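Local coordinates for receptor-type adenylate cyclase GRESAG 4.1 (Trypanosoma brucei, PDB 1FX2), which converts ATP to 3',5'-cyclic AMP and diphosphate through its cytoplasmic catalytic domain, the part present here, with magnesium as cofactor, at residues P122-Y125 / S126-N130. Residues are numbered along the deposited sequence; the frame is centred on the assembly and turned at random. Where two conformers were deposited one is given.
Sequences PEVY and SRLWN
Over one face of the Tyr125 ring, near its rim, lies CB of Trp129, 3.5 Å from Tyr125 CZ: a CH-pi contact in the short helix 122-128. CG of Tyr125, anti to the backbone N (chi1 -177°), carries the ring there. The two aromatic planes meet obliquely, at 35°, and the indole leads away toward a dithiothreitol molecule, probably from the crystallisation liquor. Tyrosine suits this buried place, since its hydroxyl also hydrogen-bonds Asp96 and Arg133; tryptophan offers a broad face for cation-pi contacts with Arg222 and Arg133.

Tyr125 O accepts two backbone bonds, from Leu128 N at 2.9 Å and Trp129 N at 2.8 Å.

On the outer side, Arg127, whose cationic end is flat, lays its guanidinium over Glu123 O, 3.3 Å above the centre of that plane. Glu123 OE2 lies 3.9 Å from Arg127 NH2, well outside the guanidinium plane. The exposed Ser126 hydroxyl bonds a water shared with Glu123 O. Branched and aliphatic, Val124 and Leu128 pack side by side, pointing the same way.

The chemistry thus implies that directional bonds and ring packing hold the Tyr125-Trp129 side, while the exposed Glu123-Arg127 pair probably contributes weakly, through charge alone.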
ATOM      1  N   PRO A 122      -8.074  27.240  17.976  1.00  8.79           N
ATOM      2  CA  PRO A 122      -9.375  26.593  18.210  1.00 12.13           C
ATOM      3  C   PRO A 122     -10.275  26.568  17.023  1.00 15.03           C
ATOM      4  O   PRO A 122     -10.983  25.544  16.868  1.00 14.62           O
ATOM      5  CB  PRO A 122     -10.003  27.459  19.338  1.00 15.89           C
ATOM      6  CG  PRO A 122      -8.802  27.890  20.105  1.00 19.00           C
ATOM      7  CD  PRO A 122      -7.759  28.232  19.031  1.00 13.68           C
ATOM      8  N   GLU A 123     -10.210  27.569  16.129  1.00 10.71           N
ATOM      9  CA  GLU A 123     -11.122  27.531  14.958  1.00  9.93           C
ATOM     10  C   GLU A 123     -10.680  26.407  13.997  1.00 13.84           C
ATOM     11  O   GLU A 123     -11.529  25.624  13.481  1.00 17.41           O
ATOM     12  CB  GLU A 123     -11.081  28.896  14.231  1.00 15.34           C
ATOM     13  CG  GLU A 123     -11.685  29.925  15.220  1.00 25.94           C
ATOM     14  CD  GLU A 123     -13.101  30.397  14.874  1.00 47.51           C
ATOM     15  OE1 GLU A 123     -13.509  31.463  15.420  1.00 51.56           O
ATOM     16  OE2 GLU A 123     -13.806  29.715  14.073  1.00 53.93           O
ATOM     17  N   VAL A 124      -9.385  26.187  13.856  1.00  8.55           N
ATOM     18  CA  VAL A 124      -8.879  25.110  13.004  1.00  7.59           C
ATOM     19  C   VAL A 124      -9.172  23.804  13.703  1.00  7.74           C
ATOM     20  O   VAL A 124      -9.651  22.833  13.050  1.00 10.01           O
ATOM     21  CB  VAL A 124      -7.308  25.265  12.890  1.00  8.04           C
ATOM     22  CG1 VAL A 124      -6.671  24.084  12.149  1.00  9.59           C
ATOM     23  CG2 VAL A 124      -7.023  26.562  12.086  1.00 10.75           C
ATOM     24  N   TYR A 125      -8.798  23.681  14.977  1.00  7.36           N
ATOM     25  CA  TYR A 125      -8.977  22.403  15.691  1.00  6.56           C
ATOM     26  C   TYR A 125     -10.421  21.931  15.671  1.00  8.89           C
ATOM     27  O   TYR A 125     -10.647  20.730  15.385  1.00  9.63           O
ATOM     28  CB  TYR A 125      -8.549  22.650  17.160  1.00  9.22           C
ATOM     29  CG  TYR A 125      -8.628  21.367  18.012  1.00  6.91           C
ATOM     30  CD1 TYR A 125      -7.536  20.530  18.105  1.00  8.73           C
ATOM     31  CD2 TYR A 125      -9.792  21.035  18.657  1.00  9.37           C
ATOM     32  CE1 TYR A 125      -7.578  19.338  18.878  1.00  8.33           C
ATOM     33  CE2 TYR A 125      -9.874  19.813  19.396  1.00 10.19           C
ATOM     34  CZ  TYR A 125      -8.739  19.004  19.487  1.00  9.32           C
ATOM     35  OH  TYR A 125      -8.773  17.823  20.187  1.00  9.06           O
ATOM     36  N   SER A 126     -11.391  22.775  15.990  0.50 11.41           N
ATOM     37  CA  SER A 126     -12.778  22.278  16.060  0.50  6.52           C
ATOM     38  C   SER A 126     -13.335  21.783  14.741  0.50 14.47           C
ATOM     39  O   SER A 126     -14.246  20.962  14.760  0.50 10.05           O
ATOM     40  CB  SER A 126     -13.677  23.370  16.649  0.50 19.80           C
ATOM     41  OG  SER A 126     -13.737  24.519  15.829  0.50 13.60           O
ATOM     42  N   ARG A 127     -12.783  22.203  13.597  1.00  9.10           N
ATOM     43  CA  ARG A 127     -13.316  21.710  12.331  1.00  9.52           C
ATOM     44  C   ARG A 127     -12.772  20.367  12.043  1.00  8.95           C
ATOM     45  O   ARG A 127     -13.278  19.681  11.147  1.00 12.83           O
ATOM     46  CB  ARG A 127     -12.853  22.591  11.141  1.00 11.90           C
ATOM     47  CG  ARG A 127     -13.470  23.935  11.124  1.00 14.61           C
ATOM     48  CD  ARG A 127     -12.696  24.788  10.012  1.00 24.51           C
ATOM     49  NE  ARG A 127     -12.864  26.186  10.315  1.00 51.83           N
ATOM     50  CZ  ARG A 127     -11.911  27.103  10.422  1.00 32.86           C
ATOM     51  NH1 ARG A 127     -10.599  26.862  10.236  1.00 24.41           N
ATOM     52  NH2 ARG A 127     -12.300  28.282  10.822  1.00 47.86           N
ATOM     53  N   LEU A 128     -11.742  19.933  12.832  1.00  8.51           N
ATOM     54  CA  LEU A 128     -11.044  18.673  12.522  1.00  9.48           C
ATOM     55  C   LEU A 128     -11.122  17.637  13.638  1.00  8.66           C
ATOM     56  O   LEU A 128     -10.981  16.444  13.301  1.00  8.88           O
ATOM     57  CB  LEU A 128      -9.516  18.947  12.295  1.00  8.66           C
ATOM     58  CG  LEU A 128      -9.302  19.872  11.099  1.00  9.32           C
ATOM     59  CD1 LEU A 128      -7.801  20.257  11.043  1.00 11.67           C
ATOM     60  CD2 LEU A 128      -9.666  19.149   9.803  1.00 14.07           C
ATOM     61  N   TRP A 129     -11.320  18.061  14.886  1.00  7.44           N
ATOM     62  CA  TRP A 129     -11.192  17.145  16.032  1.00  6.11           C
ATOM     63  C   TRP A 129     -12.169  17.537  17.077  1.00  8.54           C
ATOM     64  O   TRP A 129     -12.438  18.725  17.331  1.00  9.82           O
ATOM     65  CB  TRP A 129      -9.741  17.247  16.640  1.00  8.05           C
ATOM     66  CG  TRP A 129      -8.632  16.762  15.704  1.00  7.16           C
ATOM     67  CD1 TRP A 129      -7.823  17.546  14.927  1.00  9.16           C
ATOM     68  CD2 TRP A 129      -8.261  15.408  15.471  1.00  7.97           C
ATOM     69  NE1 TRP A 129      -7.023  16.720  14.162  1.00  7.72           N
ATOM     70  CE2 TRP A 129      -7.242  15.399  14.523  1.00  7.36           C
ATOM     71  CE3 TRP A 129      -8.686  14.199  16.033  1.00  7.33           C
ATOM     72  CZ2 TRP A 129      -6.568  14.199  14.139  1.00  7.64           C
ATOM     73  CZ3 TRP A 129      -8.042  13.012  15.627  1.00 10.92           C
ATOM     74  CH2 TRP A 129      -6.995  13.034  14.727  1.00  9.06           C
ATOM     75  N   ASN A 130     -12.735  16.502  17.705  1.00  7.18           N
ATOM     76  CA  ASN A 130     -13.726  16.719  18.777  1.00  6.68           C
ATOM     77  C   ASN A 130     -14.071  15.383  19.432  1.00  7.72           C
ATOM     78  O   ASN A 130     -14.572  14.459  18.757  1.00  9.56           O
ATOM     79  CB  ASN A 130     -15.062  17.246  18.132  1.00  7.63           C
ATOM     80  CG  ASN A 130     -16.198  17.484  19.149  1.00  8.83           C
ATOM     81  OD1 ASN A 130     -15.991  17.892  20.287  1.00 12.34           O
ATOM     82  ND2 ASN A 130     -17.443  17.171  18.704  1.00 10.45           N
TER
HETATM   83  O   HOH W   1     -14.255  26.122  13.912  1.00 35.61           O